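Local structure of hypothetical protein DUF871 (Enterococcus faecalis, 2P0O) at residues D267-R270 / D271-R274; Q343-L346 / P347-A351; T356-E360 / G361-N365. The protein is of unknown function but is probably a 6-phospho-N-acetylmuramidase of the MupG type, built from a TIM barrel and a cyclophilin-like C-terminal domain. All blocks are in the same frame, centred on the assembly; numbering follows the deposited sequence.

How the interactions relate
All three are local contacts in the chain after the TIM barrel. Interaction 1 lies at the surface, where a loop enters strand 272-275; a salt bridge, one apolar contact and waters join its halves. Interactions 2 and 3 are partly buried. In interaction 2 a short 3-10 turn sends aliphatic side chains inward; in interaction 3 a beta turn links strand 354-359 to the C-terminal helix, T362 gripping one carbonyl oxygen through hydroxyl and N-H while V358 packs on I363. Interactions 1 and 2 touch through L273, which packs on L346 and I349, and through A268 beside A351. Interaction 3 touches neither, its centre about 17 Å from that of interaction 2, yet both rest on strand 242-247.

Interaction 1: residues D267-R270 / D271-R274; sequences DAAR and DVLR
The methyl group of A269 supplies the compact part of this turn: its CB lies 3.6 Å from V272 CG2 and 3.3 Å from V272 O. V272 offers that branch because its CG1 takes the place opposite the carbonyl carbon (chi1 -67°), leaving CG2 between the backbone N and C. Strand 319-322 packs against V272 as well, through Q320 and T322.

The polar side is looser. R270 and D271 run side by side in the same direction, their guanidinium and carboxylate planes 39° apart. R270 NE gives D271 OD1 a hydrogen bond of 3.0 Å within a salt bridge, approaching from above the carboxylate plane, and the bond from NH1 to the same oxygen is weak. The carboxylate is therefore gripped through one oxygen, without the flat two-pronged pairing. Water fills in between the backbones: one molecule bridges A269 O and V272 O, and another joins A269 N to V272 O. R274 turns its guanidinium to E318 instead.

Beyond the turn, backbone bonding of D271 with L323 leads into the edge strand, and L273 with V321 continues the pairing, in the antiparallel sheet of what is probably a cyclophilin-like domain.

Interaction 2: residues Q343-L346 / P347-A351; sequences QTIL and PLIKA
I345 and L346 meet I349 one turn further along the chain, and the three side chains share a loose aliphatic contact. I349 CD1 is the meeting point, 4.3 Å from I345 CG2 and 4.4 Å from L346 CD2. Its position follows from the first torsion of I349: CG1 stands opposite the carbonyl carbon (chi1 -60°) and the chain then runs out extended, bringing CG1 and CD1 past the carbonyl oxygen of I345.

L346 has a similar first torsion, with CG beside its own N (chi1 -59°). From there its CD2 branch still reaches I349 CD1, while CB remains against the proline ring. At that point L346 CB and P347 CD are 3.5 Å apart, tighter than usual for two carbons. P347 has no N-H to offer to the preceding turn, and its CD sits beside the carbonyl oxygens instead, coming near both Q343 O and T344 O. L348 packs its CB on I345 O and its CG near T344 O.

Two successive i to i+3 backbone bonds hold the turn, L348 N to I345 O at 2.8 Å and I349 N to L346 O at 3.2 Å. L346 O is also met by a water that donates to I349 O too, bridging the end of the turn.

The turn lies in the connection from strand 332-337 to strand 354-359. I345 and L348 face helix 203-212 of the barrel domain, through F204, A205 and V208, whereas L346 and I349 press on L273 of strand 272-275 and on L245 and F243, respectively, of strand 242-247.

Interaction 3: residues T356-E360 / G361-N365; sequences TLVTE and GTIEN
T362 and V358 lie alongside one another with their side chains running in opposing senses as the chain reverses, V358 CB 3.7 Å from T362 OG1. The hydroxyl of T362 sits between its own backbone N and carbonyl carbon (chi1 66°), which directs it back toward the end of the strand. There it donates to T359 O at 2.7 Å, only 16° from the carbonyl plane. T362 N gives the same oxygen a longer bond of 3.2 Å that lies in that plane, so two donors from one residue hold T359 O and fix the threonine's rotation. This second bond closes a type II turn from T359 to T362, in which G361 has a positive phi and, lacking a CB, avoids a collision with E360 O.

The other two pairs meet at different angles. The side chains of T359 and T362 come together at a slant, their CG2 methyls 3.8 Å apart on the partly exposed side. V358 and I363 are roughly perpendicular, and V358 CG2 packs on I363 CG1 at 3.8 Å, on the buried side. The straight side chain of E360 touches E246, P249 and I339.

I363 opens the C-terminal helix 363-370, and its N-H is taken by E246. Its side chain touches A232 and Q233 of helix 228-240 and L244 of strand 242-247. V358 lies against that same strand, the neighbour to which strand 354-359 pairs in parallel.

Interaction 1: residues D267-R270 / D271-R274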
# COMPACT_ATOMS: atom_id res chain seq x y z
N ASP A 267 -12.84 -19.70 12.38
CA ASP A 267 -13.84 -20.12 11.43
C ASP A 267 -14.68 -18.92 11.11
O ASP A 267 -15.71 -18.68 11.73
CB ASP A 267 -14.66 -21.31 11.92
CG ASP A 267 -15.15 -21.16 13.34
OD1 ASP A 267 -14.77 -20.21 14.05
OD2 ASP A 267 -15.93 -22.02 13.75
N ALA A 268 -14.19 -18.14 10.15
CA ALA A 268 -14.71 -16.81 9.87
C ALA A 268 -16.08 -16.83 9.19
O ALA A 268 -16.27 -17.51 8.20
CB ALA A 268 -13.71 -16.03 9.01
N ALA A 269 -17.00 -16.04 9.72
CA ALA A 269 -18.35 -15.93 9.20
C ALA A 269 -18.35 -15.19 7.86
O ALA A 269 -17.53 -14.28 7.64
CB ALA A 269 -19.20 -15.17 10.21
N ARG A 270 -19.31 -15.52 7.00
CA ARG A 270 -19.51 -14.79 5.76
C ARG A 270 -19.90 -13.35 6.09
O ARG A 270 -19.36 -12.42 5.52
CB ARG A 270 -20.64 -15.47 4.95
CG ARG A 270 -20.81 -14.92 3.54
CD ARG A 270 -22.03 -15.53 2.88
NE ARG A 270 -23.23 -15.19 3.65
CZ ARG A 270 -24.45 -15.58 3.32
NH1 ARG A 270 -25.47 -15.22 4.07
NH2 ARG A 270 -24.65 -16.33 2.24
N ASP A 271 -20.85 -13.18 7.01
CA ASP A 271 -21.60 -11.93 7.15
C ASP A 271 -20.98 -10.91 8.11
O ASP A 271 -21.32 -9.72 8.03
CB ASP A 271 -23.00 -12.23 7.68
CG ASP A 271 -23.86 -12.95 6.70
OD1 ASP A 271 -23.59 -12.84 5.49
OD2 ASP A 271 -24.84 -13.60 7.15
N VAL A 272 -20.16 -11.40 9.04
CA VAL A 272 -19.73 -10.62 10.21
C VAL A 272 -18.31 -11.00 10.58
O VAL A 272 -17.84 -12.12 10.31
CB VAL A 272 -20.63 -10.87 11.47
CG1 VAL A 272 -22.07 -10.33 11.29
CG2 VAL A 272 -20.67 -12.35 11.86
N LEU A 273 -17.63 -10.06 11.21
CA LEU A 273 -16.44 -10.37 11.99
C LEU A 273 -16.93 -10.75 13.39
O LEU A 273 -17.84 -10.10 13.91
CB LEU A 273 -15.52 -9.13 12.09
CG LEU A 273 -14.78 -8.72 10.82
CD1 LEU A 273 -13.87 -7.49 11.09
CD2 LEU A 273 -13.95 -9.89 10.17
N ARG A 274 -16.38 -11.79 13.98
CA ARG A 274 -16.82 -12.22 15.32
C ARG A 274 -15.69 -12.16 16.32
O ARG A 274 -14.66 -12.85 16.15
CB ARG A 274 -17.40 -13.65 15.32
CG ARG A 274 -18.51 -13.93 14.34
CD ARG A 274 -18.89 -15.42 14.40
NE ARG A 274 -19.53 -15.77 15.69
CZ ARG A 274 -19.76 -17.01 16.11
NH1 ARG A 274 -20.38 -17.22 17.28
NH2 ARG A 274 -19.44 -18.05 15.35
O HOH W 1 -15.50 -13.24 9.24
O HOH W 2 -16.07 -14.30 11.94

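Interaction 2: residues Q343-L346 / P347-A351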
# COMPACT_ATOMS: atom_id res chain seq x y z
N GLN A 343 -13.64 1.40 6.19
CA GLN A 343 -14.40 0.22 5.82
C GLN A 343 -13.76 -0.69 4.77
O GLN A 343 -14.11 -1.84 4.68
CB GLN A 343 -15.82 0.62 5.42
CG GLN A 343 -16.67 0.96 6.66
CD GLN A 343 -18.08 1.37 6.32
OE1 GLN A 343 -18.62 0.93 5.33
NE2 GLN A 343 -18.67 2.23 7.13
N THR A 344 -12.84 -0.19 3.95
CA THR A 344 -12.13 -1.09 3.03
C THR A 344 -11.09 -1.98 3.74
O THR A 344 -10.49 -2.84 3.13
CB THR A 344 -11.45 -0.35 1.89
OG1 THR A 344 -10.59 0.67 2.43
CG2 THR A 344 -12.49 0.26 0.92
N ILE A 345 -10.85 -1.74 5.02
CA ILE A 345 -9.97 -2.61 5.81
C ILE A 345 -10.72 -3.90 6.19
O ILE A 345 -10.11 -4.99 6.30
CB ILE A 345 -9.47 -1.89 7.08
CG1 ILE A 345 -8.66 -0.66 6.69
CG2 ILE A 345 -8.67 -2.86 7.99
CD1 ILE A 345 -8.44 0.36 7.86
N LEU A 346 -12.03 -3.79 6.35
CA LEU A 346 -12.85 -4.94 6.80
C LEU A 346 -12.67 -6.25 6.04
O LEU A 346 -12.58 -7.26 6.69
CB LEU A 346 -14.36 -4.63 6.94
CG LEU A 346 -14.73 -3.50 7.92
CD1 LEU A 346 -16.18 -3.05 7.73
CD2 LEU A 346 -14.44 -3.94 9.38
N PRO A 347 -12.71 -6.25 4.68
CA PRO A 347 -12.44 -7.52 3.97
C PRO A 347 -11.00 -8.03 4.11
O PRO A 347 -10.72 -9.15 3.69
CB PRO A 347 -12.70 -7.18 2.50
CG PRO A 347 -13.28 -5.79 2.45
CD PRO A 347 -13.01 -5.13 3.76
N LEU A 348 -10.10 -7.22 4.67
CA LEU A 348 -8.72 -7.65 4.88
C LEU A 348 -8.58 -8.49 6.14
O LEU A 348 -7.56 -9.21 6.34
CB LEU A 348 -7.78 -6.44 4.98
CG LEU A 348 -7.69 -5.60 3.71
CD1 LEU A 348 -6.57 -4.59 3.91
CD2 LEU A 348 -7.44 -6.51 2.48
N ILE A 349 -9.60 -8.41 6.98
CA ILE A 349 -9.57 -9.04 8.29
C ILE A 349 -10.09 -10.46 8.11
O ILE A 349 -11.31 -10.71 8.04
CB ILE A 349 -10.38 -8.24 9.30
CG1 ILE A 349 -9.78 -6.85 9.42
CG2 ILE A 349 -10.32 -8.88 10.69
CD1 ILE A 349 -10.64 -5.92 10.20
N LYS A 350 -9.15 -11.36 8.00
CA LYS A 350 -9.41 -12.77 7.77
C LYS A 350 -9.59 -13.57 9.07
O LYS A 350 -9.48 -13.02 10.19
CB LYS A 350 -8.25 -13.40 6.97
CG LYS A 350 -8.49 -13.34 5.49
CD LYS A 350 -7.75 -12.23 4.82
CE LYS A 350 -8.66 -11.59 3.77
NZ LYS A 350 -9.31 -12.56 2.85
N ALA A 351 -9.88 -14.86 8.88
CA ALA A 351 -9.90 -15.84 9.96
C ALA A 351 -8.65 -15.63 10.84
O ALA A 351 -7.52 -15.58 10.33
CB ALA A 351 -9.92 -17.30 9.36
O HOH W 3 -13.42 -9.79 6.45

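Interaction 3: residues T356-E360 / G361-N365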
# COMPACT_ATOMS: atom_id res chain seq x y z
N THR A 356 -8.17 -3.60 16.11
CA THR A 356 -8.28 -2.72 17.25
C THR A 356 -9.19 -1.54 16.86
O THR A 356 -8.95 -0.84 15.87
CB THR A 356 -6.89 -2.25 17.65
OG1 THR A 356 -6.07 -3.41 17.96
CG2 THR A 356 -6.94 -1.29 18.83
N LEU A 357 -10.23 -1.32 17.65
CA LEU A 357 -11.21 -0.27 17.37
C LEU A 357 -10.86 0.88 18.28
O LEU A 357 -10.69 0.68 19.50
CB LEU A 357 -12.63 -0.78 17.66
CG LEU A 357 -13.04 -2.01 16.86
CD1 LEU A 357 -14.54 -2.37 17.10
CD2 LEU A 357 -12.73 -1.83 15.32
N VAL A 358 -10.73 2.07 17.70
CA VAL A 358 -10.45 3.26 18.47
C VAL A 358 -11.44 4.35 18.06
O VAL A 358 -12.04 4.31 16.96
CB VAL A 358 -8.97 3.76 18.34
CG1 VAL A 358 -7.97 2.74 18.91
CG2 VAL A 358 -8.62 4.13 16.88
N THR A 359 -11.62 5.33 18.92
CA THR A 359 -12.64 6.32 18.63
C THR A 359 -12.12 7.34 17.59
O THR A 359 -10.91 7.56 17.44
CB THR A 359 -13.21 6.94 19.92
OG1 THR A 359 -14.61 7.20 19.73
CG2 THR A 359 -12.47 8.22 20.28
N GLU A 360 -13.06 7.90 16.83
CA GLU A 360 -12.74 8.72 15.67
C GLU A 360 -11.77 9.86 16.02
O GLU A 360 -11.95 10.55 17.03
CB GLU A 360 -14.02 9.25 14.99
CG GLU A 360 -13.74 10.03 13.69
CD GLU A 360 -14.99 10.61 13.00
OE1 GLU A 360 -16.06 10.77 13.65
OE2 GLU A 360 -14.88 10.92 11.78
N GLY A 361 -10.73 10.00 15.20
CA GLY A 361 -9.75 11.07 15.30
C GLY A 361 -8.53 10.74 16.14
O GLY A 361 -7.64 11.60 16.27
N THR A 362 -8.45 9.52 16.69
CA THR A 362 -7.39 9.19 17.67
C THR A 362 -6.31 8.22 17.13
O THR A 362 -5.37 7.86 17.85
CB THR A 362 -7.96 8.67 19.01
OG1 THR A 362 -8.61 7.41 18.82
CG2 THR A 362 -8.97 9.66 19.60
N ILE A 363 -6.45 7.81 15.89
CA ILE A 363 -5.51 6.87 15.30
C ILE A 363 -4.05 7.35 15.46
O ILE A 363 -3.18 6.57 15.86
CB ILE A 363 -5.85 6.55 13.83
CG1 ILE A 363 -6.82 5.35 13.78
CG2 ILE A 363 -4.56 6.20 13.00
CD1 ILE A 363 -7.14 4.86 12.36
N GLU A 364 -3.80 8.63 15.18
CA GLU A 364 -2.46 9.19 15.32
C GLU A 364 -1.86 9.07 16.73
O GLU A 364 -0.73 8.61 16.87
CB GLU A 364 -2.41 10.63 14.81
CG GLU A 364 -2.75 10.76 13.32
CD GLU A 364 -4.20 11.17 13.03
OE1 GLU A 364 -5.15 10.59 13.64
OE2 GLU A 364 -4.37 12.10 12.17
N ASN A 365 -2.61 9.45 17.76
CA ASN A 365 -2.09 9.32 19.12
C ASN A 365 -2.06 7.88 19.61
O ASN A 365 -1.25 7.52 20.46
CB ASN A 365 -2.82 10.19 20.15
CG ASN A 365 -2.09 10.24 21.50
OD1 ASN A 365 -0.86 10.30 21.55
ND2 ASN A 365 -2.84 10.19 22.58